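Local structure of ferrichrome-binding protein (Bacillus subtilis subsp. subtilis, 3G9Q) at residues 196-200 with 201-205; 36-39 with 40-44. The protein binds iron(3+)-hydroxamate complexes and passes them to the membrane-bound permease of the FhuCBGD ABC transporter, as required for transport of ferrichrome and coprogen. One frame throughout, in Å; residues are numbered along the deposited sequence.

Overall arrangement
Contacts 1 and 2 are both local turns in which the chain leaves an outermost strand of a sheet, one in each of the two sheets. Contact 2 comes first along the chain: residues 36-39 leave the parallel four-stranded sheet and 40-44 contain a short 3-10 segment at 41-42. In contact 1, residues 196-200 leave the mixed five-stranded sheet and 201-205 lead into the short helix 203-206. They lie on opposite sides of the chain's centre, with centres about 35 Å apart and nearest atoms about 22 Å apart. In this family two lobes are joined by a long helix, consistent with helix 118-143 here, and hold the siderophore in the cleft between them; each contact lies in a different lobe.

Contact 1 of 2, residues 196-200 with 201-205; sequences TSISL and EKLPD
A type I beta turn from S199 to K202 carries the chain from outer strand 195-198 into the short helix 203-206. K202 N gives its hydrogen to S199 O over 3.2 Å; the bond is bent, 135° at the hydrogen, with the donor above the carbonyl plane. A second link runs between side chains. With OG set between its own backbone N and carbonyl carbon (chi1 64°), the S199 hydroxyl is turned to the K202 side, where the lysine chain, folded back at its last two torsions, lets K202 NZ donate a hydrogen bond to S199 OG at 3.2 Å. With an alanine here the ammonium would probably lose this mate and the end of the lysine chain be set free to turn.

The apolar side of the turn is built by I198, L200 and L203. I198 CD1 lies against the backbone at the K202-L203 junction, 3.6 Å from L203 N, and also meets L203 CD1 at 3.9 Å. The other branch of the same leucine, L203 CD2, touches L200 CD1 at 3.7 Å. I230 of helix 229-232 packs on both leucines, and I158 of the neighbouring strand on L200. D205 N bonds to K202 O at 3.0 Å, a further backbone tie just after the turn. The turn thus pairs a polar clasp, in which a hydroxyl steadies the ammonium of an exposed lysine, with apolar packing of I198, L200 and L203, whose two leucines join it to helix 229-232.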
loop_
_atom_site.group_PDB
_atom_site.type_symbol
_atom_site.label_atom_id
_atom_site.label_comp_id
_atom_site.label_asym_id
_atom_site.label_seq_id
_atom_site.Cartn_x
_atom_site.Cartn_y
_atom_site.Cartn_z
ATOM N N THR A 196 3.216 -13.425 10.035
ATOM C CA THR A 196 3.510 -14.258 11.203
ATOM C C THR A 196 4.035 -13.368 12.314
ATOM O O THR A 196 4.981 -12.597 12.112
ATOM C CB THR A 196 4.626 -15.315 10.921
ATOM O OG1 THR A 196 4.268 -16.130 9.798
ATOM C CG2 THR A 196 4.840 -16.213 12.135
ATOM N N SER A 197 3.421 -13.468 13.487
ATOM C CA SER A 197 3.873 -12.687 14.628
ATOM C C SER A 197 4.858 -13.580 15.363
ATOM O O SER A 197 4.515 -14.695 15.751
ATOM C CB SER A 197 2.703 -12.323 15.541
ATOM O OG SER A 197 3.165 -11.489 16.594
ATOM N N ILE A 198 6.085 -13.097 15.532
ATOM C CA ILE A 198 7.119 -13.872 16.205
ATOM C C ILE A 198 7.687 -13.151 17.420
ATOM O O ILE A 198 7.384 -11.982 17.665
ATOM C CB ILE A 198 8.294 -14.225 15.242
ATOM C CG1 ILE A 198 9.270 -13.043 15.104
ATOM C CG2 ILE A 198 7.750 -14.630 13.894
ATOM C CD1 ILE A 198 10.623 -13.394 14.486
ATOM N N SER A 199 8.505 -13.871 18.182
ATOM C CA SER A 199 9.149 -13.315 19.368
ATOM C C SER A 199 10.500 -12.728 18.950
ATOM O O SER A 199 11.037 -13.080 17.895
ATOM C CB SER A 199 9.366 -14.414 20.408
ATOM O OG SER A 199 10.266 -15.393 19.919
ATOM N N LEU A 200 11.045 -11.846 19.784
ATOM C CA LEU A 200 12.333 -11.203 19.520
ATOM C C LEU A 200 13.470 -12.214 19.474
ATOM O O LEU A 200 14.572 -11.908 19.012
ATOM C CB LEU A 200 12.638 -10.172 20.606
ATOM C CG LEU A 200 13.906 -9.345 20.414
ATOM C CD1 LEU A 200 13.824 -8.591 19.102
ATOM C CD2 LEU A 200 14.067 -8.378 21.567
ATOM N N GLU A 201 13.197 -13.417 19.964
ATOM C CA GLU A 201 14.191 -14.482 19.994
ATOM C C GLU A 201 14.376 -15.157 18.644
ATOM O O GLU A 201 15.490 -15.527 18.270
ATOM C CB GLU A 201 13.795 -15.540 21.034
ATOM C CG GLU A 201 14.318 -15.262 22.448
ATOM C CD GLU A 201 13.567 -14.146 23.165
ATOM O OE1 GLU A 201 14.111 -13.611 24.168
ATOM O OE2 GLU A 201 12.432 -13.819 22.732
ATOM N N LYS A 202 13.275 -15.320 17.922
ATOM C CA LYS A 202 13.305 -15.975 16.626
ATOM C C LYS A 202 13.622 -15.033 15.469
ATOM O O LYS A 202 13.550 -15.418 14.298
ATOM C CB LYS A 202 11.974 -16.677 16.381
ATOM C CG LYS A 202 11.892 -18.037 17.031
ATOM C CD LYS A 202 10.545 -18.689 16.773
ATOM C CE LYS A 202 9.462 -18.112 17.684
ATOM N NZ LYS A 202 9.742 -18.424 19.129
ATOM N N LEU A 203 13.982 -13.799 15.809
ATOM C CA LEU A 203 14.315 -12.794 14.817
ATOM C C LEU A 203 15.474 -13.247 13.919
ATOM O O LEU A 203 15.372 -13.190 12.697
ATOM C CB LEU A 203 14.649 -11.475 15.511
ATOM C CG LEU A 203 14.357 -10.215 14.703
ATOM C CD1 LEU A 203 12.879 -10.180 14.369
ATOM C CD2 LEU A 203 14.749 -8.980 15.498
ATOM N N PRO A 204 16.589 -13.708 14.505
ATOM C CA PRO A 204 17.715 -14.153 13.678
ATOM C C PRO A 204 17.354 -15.334 12.785
ATOM O O PRO A 204 18.099 -15.672 11.873
ATOM C CB PRO A 204 18.771 -14.548 14.706
ATOM C CG PRO A 204 18.456 -13.665 15.867
ATOM C CD PRO A 204 16.958 -13.735 15.926
ATOM N N ASP A 205 16.217 -15.965 13.050
ATOM C CA ASP A 205 15.798 -17.112 12.263
ATOM C C ASP A 205 15.047 -16.706 11.005
ATOM O O ASP A 205 14.940 -17.480 10.052
ATOM C CB ASP A 205 14.929 -18.040 13.113
ATOM C CG ASP A 205 15.637 -18.512 14.368
ATOM O OD1 ASP A 205 14.980 -19.169 15.212
ATOM O OD2 ASP A 205 16.851 -18.227 14.511
#

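Contact 2 of 2, residues 36-39 with 40-44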
loop_
_atom_site.group_PDB
_atom_site.type_symbol
_atom_site.label_atom_id
_atom_site.label_comp_id
_atom_site.label_asym_id
_atom_site.label_seq_id
_atom_site.Cartn_x
_atom_site.Cartn_y
_atom_site.Cartn_z
ATOM N N VAL A 36 -13.892 15.344 -4.689
ATOM C CA VAL A 36 -14.186 16.511 -3.886
ATOM C C VAL A 36 -14.076 16.300 -2.385
ATOM O O VAL A 36 -14.065 17.263 -1.624
ATOM C CB VAL A 36 -15.572 17.054 -4.290
ATOM C CG1 VAL A 36 -15.598 17.271 -5.803
ATOM C CG2 VAL A 36 -16.666 16.076 -3.888
ATOM N N GLY A 37 -13.959 15.040 -1.972
ATOM C CA GLY A 37 -13.819 14.723 -0.561
ATOM C C GLY A 37 -13.098 13.400 -0.326
ATOM O O GLY A 37 -13.242 12.447 -1.101
ATOM N N ALA A 38 -12.319 13.341 0.748
ATOM C CA ALA A 38 -11.581 12.138 1.103
ATOM C C ALA A 38 -11.368 12.111 2.617
ATOM O O ALA A 38 -11.372 13.158 3.263
ATOM C CB ALA A 38 -10.237 12.114 0.389
ATOM N N PRO A 39 -11.217 10.907 3.206
ATOM C CA PRO A 39 -10.999 10.770 4.654
ATOM C C PRO A 39 -9.616 11.292 5.089
ATOM O O PRO A 39 -8.781 11.643 4.248
ATOM C CB PRO A 39 -11.183 9.270 4.888
ATOM C CG PRO A 39 -10.819 8.669 3.578
ATOM C CD PRO A 39 -11.450 9.591 2.584
ATOM N N GLU A 40 -9.368 11.336 6.394
ATOM C CA GLU A 40 -8.097 11.857 6.900
ATOM C C GLU A 40 -6.817 11.192 6.423
ATOM O O GLU A 40 -5.841 11.870 6.095
ATOM C CB GLU A 40 -8.101 11.887 8.433
ATOM C CG GLU A 40 -8.357 13.287 8.987
ATOM C CD GLU A 40 -7.277 14.297 8.587
ATOM O OE1 GLU A 40 -7.586 15.511 8.552
ATOM O OE2 GLU A 40 -6.123 13.873 8.323
ATOM N N ASN A 41 -6.803 9.871 6.398
ATOM C CA ASN A 41 -5.609 9.159 5.961
ATOM C C ASN A 41 -4.981 9.804 4.738
ATOM O O ASN A 41 -3.775 10.019 4.690
ATOM C CB ASN A 41 -5.973 7.715 5.656
ATOM C CG ASN A 41 -6.582 7.033 6.842
ATOM O OD1 ASN A 41 -5.935 6.920 7.883
ATOM N ND2 ASN A 41 -7.839 6.589 6.712
ATOM N N VAL A 42 -5.821 10.121 3.765
ATOM C CA VAL A 42 -5.381 10.723 2.521
ATOM C C VAL A 42 -4.471 11.937 2.729
ATOM O O VAL A 42 -3.412 12.057 2.106
ATOM C CB VAL A 42 -6.614 11.094 1.675
ATOM C CG1 VAL A 42 -6.207 11.745 0.370
ATOM C CG2 VAL A 42 -7.430 9.835 1.420
ATOM N N PHE A 43 -4.871 12.824 3.627
ATOM C CA PHE A 43 -4.093 14.023 3.909
ATOM C C PHE A 43 -2.919 13.735 4.835
ATOM O O PHE A 43 -2.362 14.648 5.441
ATOM C CB PHE A 43 -4.994 15.092 4.525
ATOM C CG PHE A 43 -6.171 15.431 3.675
ATOM C CD1 PHE A 43 -7.234 14.543 3.555
ATOM C CD2 PHE A 43 -6.191 16.605 2.937
ATOM C CE1 PHE A 43 -8.293 14.820 2.713
ATOM C CE2 PHE A 43 -7.246 16.891 2.090
ATOM C CZ PHE A 43 -8.299 15.999 1.974
ATOM N N LYS A 44 -2.546 12.465 4.954
ATOM C CA LYS A 44 -1.413 12.098 5.793
ATOM C C LYS A 44 -0.420 11.239 5.031
ATOM O O LYS A 44 0.762 11.185 5.377
ATOM C CB LYS A 44 -1.876 11.354 7.046
ATOM C CG LYS A 44 -2.444 12.247 8.135
ATOM C CD LYS A 44 -2.561 11.468 9.436
ATOM C CE LYS A 44 -3.144 12.331 10.543
ATOM N NZ LYS A 44 -4.492 12.862 10.159
#
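A38 and P39 meet V42 and F43 where the chain leaves strand 35-37, an outer strand of the parallel sheet, and enters a short 3-10 turn at 41-42. The methyl of A38 packs on the valine: A38 CB touches V42 CG2 at 3.8 Å. The P39 and V42 side chains meet at an oblique angle, V42 CG2 lying 4.2 Å from P39 CG, a loose contact. The F43 ring comes in beside them edge first. Its side chain starts with CG anti to the carbonyl carbon (chi1 -56°), which swings the ring back beside A38 and P39, edge toward their carbonyls: P39 O lies in the ring plane at 3.4 Å from F43 CD1, and A38 O, close to that plane, is 3.5 Å from F43 CE1. In this arrangement the carbonyl oxygens could meet the weakly positive ring hydrogens.

The backbone of the turn sets these groups in place. P39 O accepts a weak, bent bond from V42 N at 3.4 Å, 129° at the hydrogen; E40 O takes another weak one from F43 N, and N41 O is bonded to K44 N at 2.8 Å, three successive links with the three-residue spacing of a 3-10 turn. Further out, Y25 of helix 25-31 packs on both A38 and V42, D22 touches P39 and N41, and A38 is tied by its backbone to N57. On the outer side of the turn E40 and K44, four residues apart, form a salt bridge: K44 NZ reaches E40 OE2 at 2.7 Å, approaching from above the carboxylate plane, 52° out of it.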